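High-potential iron-sulfur protein isozyme 2 (Ectothiorhodospira shaposhnikovii, PDB 1HPI) carries electrons in the anaerobic electron transport of purple photosynthetic bacteria, using a single high-potential [4Fe-4S] cluster. Local coordinates at residues E2-D7 and L14-D19; V23-Y28 and W64-V69. All blocks are in the same frame, centred on the assembly; numbering follows the deposited sequence.

Contact 1 of 2, residues E2-D7 and L14-D19; sequences ERLSED and LEYRHD
Leu4 and Glu6 meet Tyr16 and His18 in a mixed apolar and polar contact, where the segment that starts on strand 2-3 folds against the loop following helix 9-13. The apolar half is two CH-pi contacts. Leu4 CD2 lies over the Tyr16 face, 3.7 Å from the ring centroid; chi1 of 180° and chi2 of 61° together bring it there. Val59 and Ala11 also pack on both side chains. Glu6, its chain extended, sets CG above one face of the His18 imidazole, 3.9 Å from the centroid, while Leu4 O lies in plane at the ring's edge, 3.1 Å from CE1. The polar half begins at the carboxylate: His18 N donates to the anti lone pair of Glu6 OE2 at 2.7 Å, nearly straight at 168°. Water 1 donates to the same oxygen and accepts from Asp19 N; water 2 donates to both Glu6 O and Tyr16 O. Within 14-19, Tyr16 OH and His18 ND1 are hydrogen-bonded at 2.8 Å, and Ser60 N binds the same hydroxyl. Cutting Glu6 back to alanine is likely to leave His18 N without its acceptor, water 1 without its carboxylate and the imidazole face without the CG methylene. One direct and one water-mediated bond thus tie OE2 to the backbone of 18-19, while Tyr16, whose ring reaches the iron-sulfur cluster, is fixed by Leu4 and by its hydroxyl bonds.

Contact 2 of 2, residues V23-Y28 and W64-V69; sequences VQHPAY and WCTAWV. With SF4 (iron/sulfur cluster), chain B.
The Trp64 indole carries Val23 CG1 and Tyr28 CD1 on one face, while the backbone N of Thr66, two residues further on, lies over the opposite face. Tyr28 comes edge-on: its ring is perpendicular to the five-membered ring of Trp64, at 90°, with centroids 4.8 Å apart, a T-shaped pair. Its CD1 stands 3.5 Å from Trp64 NE1, whose N-H is bonded to Gln32. Over the six-membered ring sit Tyr28 CB, 4.1 Å from the centroid, and Val23 CG1, both in CH-pi contact. His25 meets the far rim obliquely, the planes 52° apart, with Trp64 CH2 over one imidazole face, 3.9 Å from ND1. That nitrogen accepts from Ala27 N within a type I turn, which limits rotation of the imidazole, and NE2 approaches Thr66 CG2 at 3.5 Å. At the edge of the Trp68 ring lies cluster sulfur S3, 3.7 Å from CD1. Trp64 CG is anti to the backbone N (chi1 -175°), directing the indole to the 23-28 loop, whereas Cys65 points the other way and binds iron FE4 through SG at 2.2 Å. Ala67 N donates to that sulfur, an N-H...S bond characteristic of iron-sulfur sites. His25 and Tyr28 complete an aromatic cluster that backs Trp64, which lines the [4Fe-4S] pocket of the HiPIP fold.

In the fold
Contact 1 is partly buried, its centre about 7 Å from the centre of the chain; contact 2, at about 9 Å, is a surface contact, although it includes the buried Trp64 and Cys65. Segments 14-19 and 23-28 both lie between helix 9-13 and strand 48-50, while 64-69 follows strand 57-60. The contact centres are about 12 Å apart, and 14-19 touches 64-69 directly: Leu14 O lies 2.9 Å from Thr66 N and Arg17 N 3.0 Å from Trp64 O, both probable hydrogen bonds. Contact 1 combines a carboxylate, waters and two CH-pi contacts; contact 2, without hydrogen bonds between its segments, rests on aromatic and methyl packing. Both reach the cluster pocket, through Tyr16 in contact 1 and Trp64, Cys65, Ala67 and Trp68 in contact 2.

Contact 1 of 2, residues E2-D7 and L14-D19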
ATOM      1  N   GLU A   2       2.349  13.841  -0.735  1.00 10.11           N
ATOM      2  CA  GLU A   2       1.524  13.828   0.463  1.00  9.79           C
ATOM      3  C   GLU A   2       0.927  12.448   0.671  1.00  8.86           C
ATOM      4  O   GLU A   2       0.936  11.610  -0.226  1.00  9.68           O
ATOM      5  CB  GLU A   2       0.423  14.906   0.427  1.00 13.72           C
ATOM      6  CG  GLU A   2      -0.572  14.624  -0.712  1.00 10.73           C
ATOM      7  CD  GLU A   2      -1.709  15.594  -0.824  1.00 53.63           C
ATOM      8  OE1 GLU A   2      -1.680  16.521   0.099  1.00 20.51           O
ATOM      9  OE2 GLU A   2      -2.557  15.518  -1.695  1.00 53.95           O
ATOM     10  N   ARG A   3       0.393  12.214   1.863  1.00  8.63           N
ATOM     11  CA  ARG A   3      -0.193  10.920   2.148  1.00 10.26           C
ATOM     12  C   ARG A   3      -1.411  10.602   1.290  1.00  7.45           C
ATOM     13  O   ARG A   3      -2.287  11.444   1.100  1.00 10.25           O
ATOM     14  CB  ARG A   3      -0.586  10.823   3.627  1.00 10.79           C
ATOM     15  CG  ARG A   3       0.596  10.753   4.600  1.00 10.12           C
ATOM     16  CD  ARG A   3       0.168  10.409   6.025  1.00 11.24           C
ATOM     17  NE  ARG A   3      -0.594  11.527   6.547  1.00 17.15           N
ATOM     18  CZ  ARG A   3      -1.849  11.452   6.967  1.00 20.56           C
ATOM     19  NH1 ARG A   3      -2.517  10.303   6.960  1.00 28.25           N
ATOM     20  NH2 ARG A   3      -2.434  12.562   7.412  1.00 28.67           N
ATOM     21  N   LEU A   4      -1.486   9.372   0.780  1.00  6.45           N
ATOM     22  CA  LEU A   4      -2.628   8.943  -0.020  1.00  5.91           C
ATOM     23  C   LEU A   4      -3.850   8.807   0.893  1.00 13.55           C
ATOM     24  O   LEU A   4      -3.728   8.404   2.052  1.00 11.21           O
ATOM     25  CB  LEU A   4      -2.316   7.502  -0.486  1.00  6.88           C
ATOM     26  CG  LEU A   4      -3.385   6.821  -1.343  1.00  8.23           C
ATOM     27  CD1 LEU A   4      -3.606   7.598  -2.639  1.00  7.79           C
ATOM     28  CD2 LEU A   4      -2.930   5.399  -1.653  1.00  9.43           C
ATOM     29  N   SER A   5      -5.043   9.106   0.396  1.00  8.85           N
ATOM     30  CA  SER A   5      -6.249   8.962   1.190  1.00 13.41           C
ATOM     31  C   SER A   5      -6.973   7.696   0.722  1.00 15.95           C
ATOM     32  O   SER A   5      -6.956   7.371  -0.456  1.00 13.13           O
ATOM     33  CB  SER A   5      -7.170  10.164   1.014  1.00 15.22           C
ATOM     34  OG  SER A   5      -8.463   9.848   1.496  1.00 22.59           O
ATOM     35  N   GLU A   6      -7.620   6.952   1.610  1.00 11.21           N
ATOM     36  CA  GLU A   6      -8.327   5.752   1.196  1.00  9.72           C
ATOM     37  C   GLU A   6      -9.479   6.049   0.255  1.00 10.57           C
ATOM     38  O   GLU A   6      -9.919   5.174  -0.483  1.00 16.42           O
ATOM     39  CB  GLU A   6      -8.833   4.961   2.411  1.00 11.07           C
ATOM     40  CG  GLU A   6      -7.736   4.099   3.045  1.00 13.00           C
ATOM     41  CD  GLU A   6      -8.337   3.335   4.179  1.00 28.87           C
ATOM     42  OE1 GLU A   6      -9.496   3.486   4.512  1.00 26.32           O
ATOM     43  OE2 GLU A   6      -7.511   2.510   4.760  1.00 11.25           O
ATOM     44  N   ASP A   7      -9.981   7.276   0.271  1.00 11.74           N
ATOM     45  CA  ASP A   7     -11.071   7.561  -0.636  1.00 12.00           C
ATOM     46  C   ASP A   7     -10.593   8.227  -1.893  1.00 18.92           C
ATOM     47  O   ASP A   7     -11.411   8.669  -2.689  1.00 22.85           O
ATOM     48  CB  ASP A   7     -12.228   8.420  -0.131  1.00 26.58           C
ATOM     49  CG  ASP A   7     -12.418   8.320   1.331  1.00 35.30           C
ATOM     50  OD1 ASP A   7     -12.856   7.140   1.716  1.00100.00           O
ATOM     51  OD2 ASP A   7     -12.120   9.225   2.078  1.00 92.93           O
ATOM     52  N   LEU A  14      -7.388   0.427  -6.637  1.00  9.11           N
ATOM     53  CA  LEU A  14      -6.528  -0.662  -6.216  1.00  6.82           C
ATOM     54  C   LEU A  14      -6.950  -1.248  -4.872  1.00  8.58           C
ATOM     55  O   LEU A  14      -6.230  -2.037  -4.278  1.00  7.97           O
ATOM     56  CB  LEU A  14      -5.073  -0.185  -6.173  1.00  9.27           C
ATOM     57  CG  LEU A  14      -4.563   0.086  -7.584  1.00  9.30           C
ATOM     58  CD1 LEU A  14      -3.126   0.589  -7.536  1.00 12.89           C
ATOM     59  CD2 LEU A  14      -4.658  -1.181  -8.437  1.00  9.54           C
ATOM     60  N   GLU A  15      -8.129  -0.858  -4.399  1.00  8.38           N
ATOM     61  CA  GLU A  15      -8.652  -1.350  -3.130  1.00  9.87           C
ATOM     62  C   GLU A  15      -7.662  -1.194  -2.000  1.00  9.34           C
ATOM     63  O   GLU A  15      -7.491  -2.050  -1.138  1.00 12.16           O
ATOM     64  CB  GLU A  15      -9.148  -2.791  -3.291  1.00 11.50           C
ATOM     65  CG  GLU A  15     -10.284  -2.717  -4.321  1.00 22.24           C
ATOM     66  CD  GLU A  15     -11.122  -3.943  -4.330  1.00 55.49           C
ATOM     67  OE1 GLU A  15     -11.772  -4.119  -3.203  1.00 34.13           O
ATOM     68  OE2 GLU A  15     -11.167  -4.688  -5.290  1.00 24.93           O
ATOM     69  N   TYR A  16      -7.003  -0.058  -2.026  1.00 10.33           N
ATOM     70  CA  TYR A  16      -6.006   0.230  -1.022  1.00  9.04           C
ATOM     71  C   TYR A  16      -6.559   0.504   0.372  1.00  8.86           C
ATOM     72  O   TYR A  16      -7.587   1.145   0.529  1.00  9.93           O
ATOM     73  CB  TYR A  16      -5.172   1.447  -1.481  1.00  9.18           C
ATOM     74  CG  TYR A  16      -4.312   2.044  -0.380  1.00  6.65           C
ATOM     75  CD1 TYR A  16      -3.022   1.555  -0.173  1.00  9.03           C
ATOM     76  CD2 TYR A  16      -4.774   3.076   0.440  1.00  8.07           C
ATOM     77  CE1 TYR A  16      -2.209   2.079   0.830  1.00  8.84           C
ATOM     78  CE2 TYR A  16      -3.977   3.620   1.447  1.00  7.06           C
ATOM     79  CZ  TYR A  16      -2.692   3.107   1.640  1.00  6.74           C
ATOM     80  OH  TYR A  16      -1.885   3.617   2.629  1.00  7.36           O
ATOM     81  N   ARG A  17      -5.853   0.028   1.395  1.00  6.61           N
ATOM     82  CA  ARG A  17      -6.219   0.242   2.791  1.00 10.92           C
ATOM     83  C   ARG A  17      -4.954   0.625   3.555  1.00 10.13           C
ATOM     84  O   ARG A  17      -3.897   0.061   3.301  1.00  7.78           O
ATOM     85  CB  ARG A  17      -6.745  -0.981   3.520  1.00  3.72           C
ATOM     86  CG  ARG A  17      -8.052  -1.493   2.960  1.00 10.25           C
ATOM     87  CD  ARG A  17      -9.201  -0.499   3.037  1.00 20.37           C
ATOM     88  NE  ARG A  17     -10.278  -0.975   2.175  1.00 89.91           N
ATOM     89  CZ  ARG A  17     -10.512  -0.486   0.960  1.00100.00           C
ATOM     90  NH1 ARG A  17      -9.780   0.495   0.450  1.00100.00           N
ATOM     91  NH2 ARG A  17     -11.507  -0.978   0.229  1.00100.00           N
ATOM     92  N   HIS A  18      -5.043   1.563   4.495  1.00  5.79           N
ATOM     93  CA  HIS A  18      -3.866   1.941   5.268  1.00  4.58           C
ATOM     94  C   HIS A  18      -3.456   0.825   6.238  1.00  8.27           C
ATOM     95  O   HIS A  18      -2.299   0.749   6.664  1.00 10.00           O
ATOM     96  CB  HIS A  18      -4.184   3.146   6.158  1.00  4.77           C
ATOM     97  CG  HIS A  18      -4.421   4.427   5.446  1.00 10.58           C
ATOM     98  ND1 HIS A  18      -3.592   4.857   4.425  1.00 12.71           N
ATOM     99  CD2 HIS A  18      -5.395   5.356   5.633  1.00 12.70           C
ATOM    100  CE1 HIS A  18      -4.079   6.032   4.025  1.00  9.89           C
ATOM    101  NE2 HIS A  18      -5.159   6.359   4.723  1.00 11.96           N
ATOM    102  N   ASP A  19      -4.417  -0.038   6.615  1.00  9.56           N
ATOM    103  CA  ASP A  19      -4.195  -1.156   7.542  1.00  6.88           C
ATOM    104  C   ASP A  19      -4.654  -2.446   6.867  1.00  5.86           C
ATOM    105  O   ASP A  19      -5.847  -2.679   6.664  1.00  8.06           O
ATOM    106  CB  ASP A  19      -5.005  -0.921   8.840  1.00  9.27           C
ATOM    107  CG  ASP A  19      -4.891  -1.952   9.939  1.00 11.35           C
ATOM    108  OD1 ASP A  19      -4.104  -2.966   9.686  1.00 10.43           O
ATOM    109  OD2 ASP A  19      -5.473  -1.830  10.996  1.00 18.72           O
TER
HETATM  110  O   HOH W   1      -7.347   0.899   6.823  1.00 14.69           O
HETATM  111  O   HOH W   2      -9.500   2.491  -0.905  1.00 16.01           O

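Contact 2 of 2, residues V23-Y28 and W64-V69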
ATOM      1  N   VAL A  23      -8.264  -5.666   5.322  1.00 13.61           N
ATOM      2  CA  VAL A  23      -8.533  -6.091   3.968  1.00  9.16           C
ATOM      3  C   VAL A  23      -9.376  -7.360   3.891  1.00 12.16           C
ATOM      4  O   VAL A  23      -9.118  -8.329   4.591  1.00 10.04           O
ATOM      5  CB  VAL A  23      -7.204  -6.366   3.270  1.00  9.72           C
ATOM      6  CG1 VAL A  23      -7.454  -7.072   1.944  1.00  9.39           C
ATOM      7  CG2 VAL A  23      -6.435  -5.065   3.036  1.00 13.44           C
ATOM      8  N   GLN A  24     -10.372  -7.362   3.014  1.00 12.10           N
ATOM      9  CA  GLN A  24     -11.225  -8.511   2.792  1.00 13.68           C
ATOM     10  C   GLN A  24     -11.275  -8.620   1.271  1.00 17.39           C
ATOM     11  O   GLN A  24     -12.110  -8.002   0.616  1.00 18.82           O
ATOM     12  CB  GLN A  24     -12.583  -8.369   3.495  1.00 14.16           C
ATOM     13  CG  GLN A  24     -13.660  -9.214   2.813  1.00100.00           C
ATOM     14  CD  GLN A  24     -14.798  -9.518   3.754  1.00100.00           C
ATOM     15  OE1 GLN A  24     -15.845 -10.016   3.316  1.00 32.29           O
ATOM     16  NE2 GLN A  24     -14.599  -9.227   5.038  1.00 34.88           N
ATOM     17  N   HIS A  25     -10.320  -9.380   0.721  1.00 12.91           N
ATOM     18  CA  HIS A  25     -10.138  -9.591  -0.712  1.00 10.38           C
ATOM     19  C   HIS A  25      -9.559 -10.970  -0.988  1.00  7.56           C
ATOM     20  O   HIS A  25      -8.662 -11.414  -0.293  1.00 10.97           O
ATOM     21  CB  HIS A  25      -9.150  -8.509  -1.222  1.00 11.24           C
ATOM     22  CG  HIS A  25      -9.036  -8.426  -2.721  1.00  8.93           C
ATOM     23  ND1 HIS A  25      -8.246  -9.317  -3.440  1.00 15.33           N
ATOM     24  CD2 HIS A  25      -9.608  -7.565  -3.613  1.00 11.25           C
ATOM     25  CE1 HIS A  25      -8.346  -8.991  -4.728  1.00 10.42           C
ATOM     26  NE2 HIS A  25      -9.163  -7.949  -4.862  1.00 11.79           N
ATOM     27  N   PRO A  26     -10.067 -11.656  -2.010  1.00  8.71           N
ATOM     28  CA  PRO A  26      -9.622 -12.996  -2.359  1.00  9.02           C
ATOM     29  C   PRO A  26      -8.140 -13.182  -2.602  1.00 11.75           C
ATOM     30  O   PRO A  26      -7.597 -14.251  -2.346  1.00 15.82           O
ATOM     31  CB  PRO A  26     -10.465 -13.431  -3.570  1.00  7.53           C
ATOM     32  CG  PRO A  26     -11.621 -12.445  -3.630  1.00  9.88           C
ATOM     33  CD  PRO A  26     -11.124 -11.181  -2.937  1.00  8.93           C
ATOM     34  N   ALA A  27      -7.481 -12.155  -3.114  1.00  8.36           N
ATOM     35  CA  ALA A  27      -6.056 -12.262  -3.384  1.00 11.52           C
ATOM     36  C   ALA A  27      -5.167 -12.005  -2.175  1.00 14.36           C
ATOM     37  O   ALA A  27      -3.999 -12.372  -2.168  1.00 10.13           O
ATOM     38  CB  ALA A  27      -5.667 -11.237  -4.444  1.00 10.21           C
ATOM     39  N   TYR A  28      -5.710 -11.362  -1.155  1.00 10.20           N
ATOM     40  CA  TYR A  28      -4.942 -11.046   0.026  1.00 11.01           C
ATOM     41  C   TYR A  28      -4.552 -12.245   0.878  1.00 14.91           C
ATOM     42  O   TYR A  28      -5.320 -13.177   1.039  1.00 11.13           O
ATOM     43  CB  TYR A  28      -5.692  -9.994   0.878  1.00  7.06           C
ATOM     44  CG  TYR A  28      -5.062  -9.757   2.240  1.00 13.90           C
ATOM     45  CD1 TYR A  28      -3.996  -8.864   2.378  1.00  8.86           C
ATOM     46  CD2 TYR A  28      -5.520 -10.406   3.390  1.00 16.40           C
ATOM     47  CE1 TYR A  28      -3.394  -8.631   3.617  1.00 11.21           C
ATOM     48  CE2 TYR A  28      -4.934 -10.181   4.637  1.00 12.13           C
ATOM     49  CZ  TYR A  28      -3.866  -9.288   4.756  1.00 22.37           C
ATOM     50  OH  TYR A  28      -3.295  -9.069   5.994  1.00 13.40           O
ATOM     51  N   TRP A  64      -2.006  -2.109   2.196  1.00  6.38           N
ATOM     52  CA  TRP A  64      -2.062  -3.122   1.157  1.00  7.16           C
ATOM     53  C   TRP A  64      -2.954  -2.661   0.017  1.00  7.57           C
ATOM     54  O   TRP A  64      -3.843  -1.854   0.233  1.00  9.31           O
ATOM     55  CB  TRP A  64      -2.718  -4.400   1.752  1.00  5.93           C
ATOM     56  CG  TRP A  64      -2.745  -5.577   0.820  1.00  7.70           C
ATOM     57  CD1 TRP A  64      -1.786  -6.523   0.706  1.00 10.33           C
ATOM     58  CD2 TRP A  64      -3.778  -5.942  -0.106  1.00  9.67           C
ATOM     59  NE1 TRP A  64      -2.139  -7.449  -0.240  1.00  9.84           N
ATOM     60  CE2 TRP A  64      -3.364  -7.123  -0.753  1.00  9.42           C
ATOM     61  CE3 TRP A  64      -5.003  -5.383  -0.447  1.00  6.51           C
ATOM     62  CZ2 TRP A  64      -4.154  -7.747  -1.726  1.00 13.96           C
ATOM     63  CZ3 TRP A  64      -5.778  -5.996  -1.406  1.00  7.00           C
ATOM     64  CH2 TRP A  64      -5.361  -7.165  -2.039  1.00  1.93           C
ATOM     65  N   CYS A  65      -2.736  -3.183  -1.179  1.00  8.95           N
ATOM     66  CA  CYS A  65      -3.544  -2.868  -2.341  1.00  8.20           C
ATOM     67  C   CYS A  65      -3.392  -4.071  -3.255  1.00  8.75           C
ATOM     68  O   CYS A  65      -2.505  -4.910  -3.044  1.00  4.80           O
ATOM     69  CB  CYS A  65      -3.251  -1.530  -3.059  1.00  3.13           C
ATOM     70  SG  CYS A  65      -1.858  -1.611  -4.214  1.00  7.35           S
ATOM     71  N   THR A  66      -4.250  -4.159  -4.262  1.00  9.41           N
ATOM     72  CA  THR A  66      -4.229  -5.272  -5.209  1.00 10.28           C
ATOM     73  C   THR A  66      -2.945  -5.424  -6.015  1.00 11.82           C
ATOM     74  O   THR A  66      -2.682  -6.491  -6.584  1.00  9.30           O
ATOM     75  CB  THR A  66      -5.475  -5.295  -6.120  1.00  6.53           C
ATOM     76  OG1 THR A  66      -5.498  -4.127  -6.925  1.00  6.81           O
ATOM     77  CG2 THR A  66      -6.760  -5.407  -5.309  1.00  6.41           C
ATOM     78  N   ALA A  67      -2.141  -4.362  -6.074  1.00  9.67           N
ATOM     79  CA  ALA A  67      -0.893  -4.421  -6.803  1.00 10.28           C
ATOM     80  C   ALA A  67       0.224  -5.012  -5.941  1.00  7.21           C
ATOM     81  O   ALA A  67       1.382  -5.051  -6.352  1.00  7.87           O
ATOM     82  CB  ALA A  67      -0.493  -3.078  -7.395  1.00  6.98           C
ATOM     83  N   TRP A  68      -0.092  -5.487  -4.736  1.00  8.59           N
ATOM     84  CA  TRP A  68       0.946  -6.069  -3.895  1.00 11.85           C
ATOM     85  C   TRP A  68       1.709  -7.195  -4.589  1.00 17.13           C
ATOM     86  O   TRP A  68       1.128  -8.092  -5.211  1.00  7.27           O
ATOM     87  CB  TRP A  68       0.387  -6.607  -2.567  1.00  5.60           C
ATOM     88  CG  TRP A  68       1.493  -7.073  -1.678  1.00  9.08           C
ATOM     89  CD1 TRP A  68       2.120  -6.335  -0.732  1.00  7.13           C
ATOM     90  CD2 TRP A  68       2.109  -8.364  -1.661  1.00 11.91           C
ATOM     91  NE1 TRP A  68       3.099  -7.081  -0.121  1.00  6.66           N
ATOM     92  CE2 TRP A  68       3.112  -8.328  -0.665  1.00 10.45           C
ATOM     93  CE3 TRP A  68       1.910  -9.550  -2.377  1.00 10.73           C
ATOM     94  CZ2 TRP A  68       3.905  -9.446  -0.387  1.00 13.79           C
ATOM     95  CZ3 TRP A  68       2.699 -10.650  -2.099  1.00 12.70           C
ATOM     96  CH2 TRP A  68       3.686 -10.597  -1.116  1.00  9.80           C
ATOM     97  N   VAL A  69       3.033  -7.145  -4.476  1.00 10.12           N
ATOM     98  CA  VAL A  69       3.908  -8.147  -5.059  1.00  7.64           C
ATOM     99  C   VAL A  69       5.133  -8.310  -4.142  1.00  9.96           C
ATOM    100  O   VAL A  69       5.710  -7.337  -3.666  1.00 10.00           O
ATOM    101  CB  VAL A  69       4.165  -7.903  -6.558  1.00 11.03           C
ATOM    102  CG1 VAL A  69       4.808  -6.549  -6.781  1.00 15.84           C
ATOM    103  CG2 VAL A  69       5.044  -8.974  -7.187  1.00 19.23           C
TER
HETATM  104 FE1  SF4 B  80       1.419  -0.877  -0.855  1.00  8.54          FE
HETATM  105 FE2  SF4 B  80       2.605  -2.404  -2.794  1.00 10.35          FE
HETATM  106 FE3  SF4 B  80       2.118   0.261  -3.200  1.00  9.58          FE
HETATM  107 FE4  SF4 B  80       0.030  -1.487  -3.052  1.00  8.32          FE
HETATM  108  S1  SF4 B  80       1.681  -1.491  -4.583  1.00  8.26           S
HETATM  109  S2  SF4 B  80       0.165   0.522  -2.048  1.00  8.80           S
HETATM  110  S3  SF4 B  80       0.804  -2.951  -1.574  1.00  7.13           S
HETATM  111  S4  SF4 B  80       3.475  -0.641  -1.634  1.00  8.22           S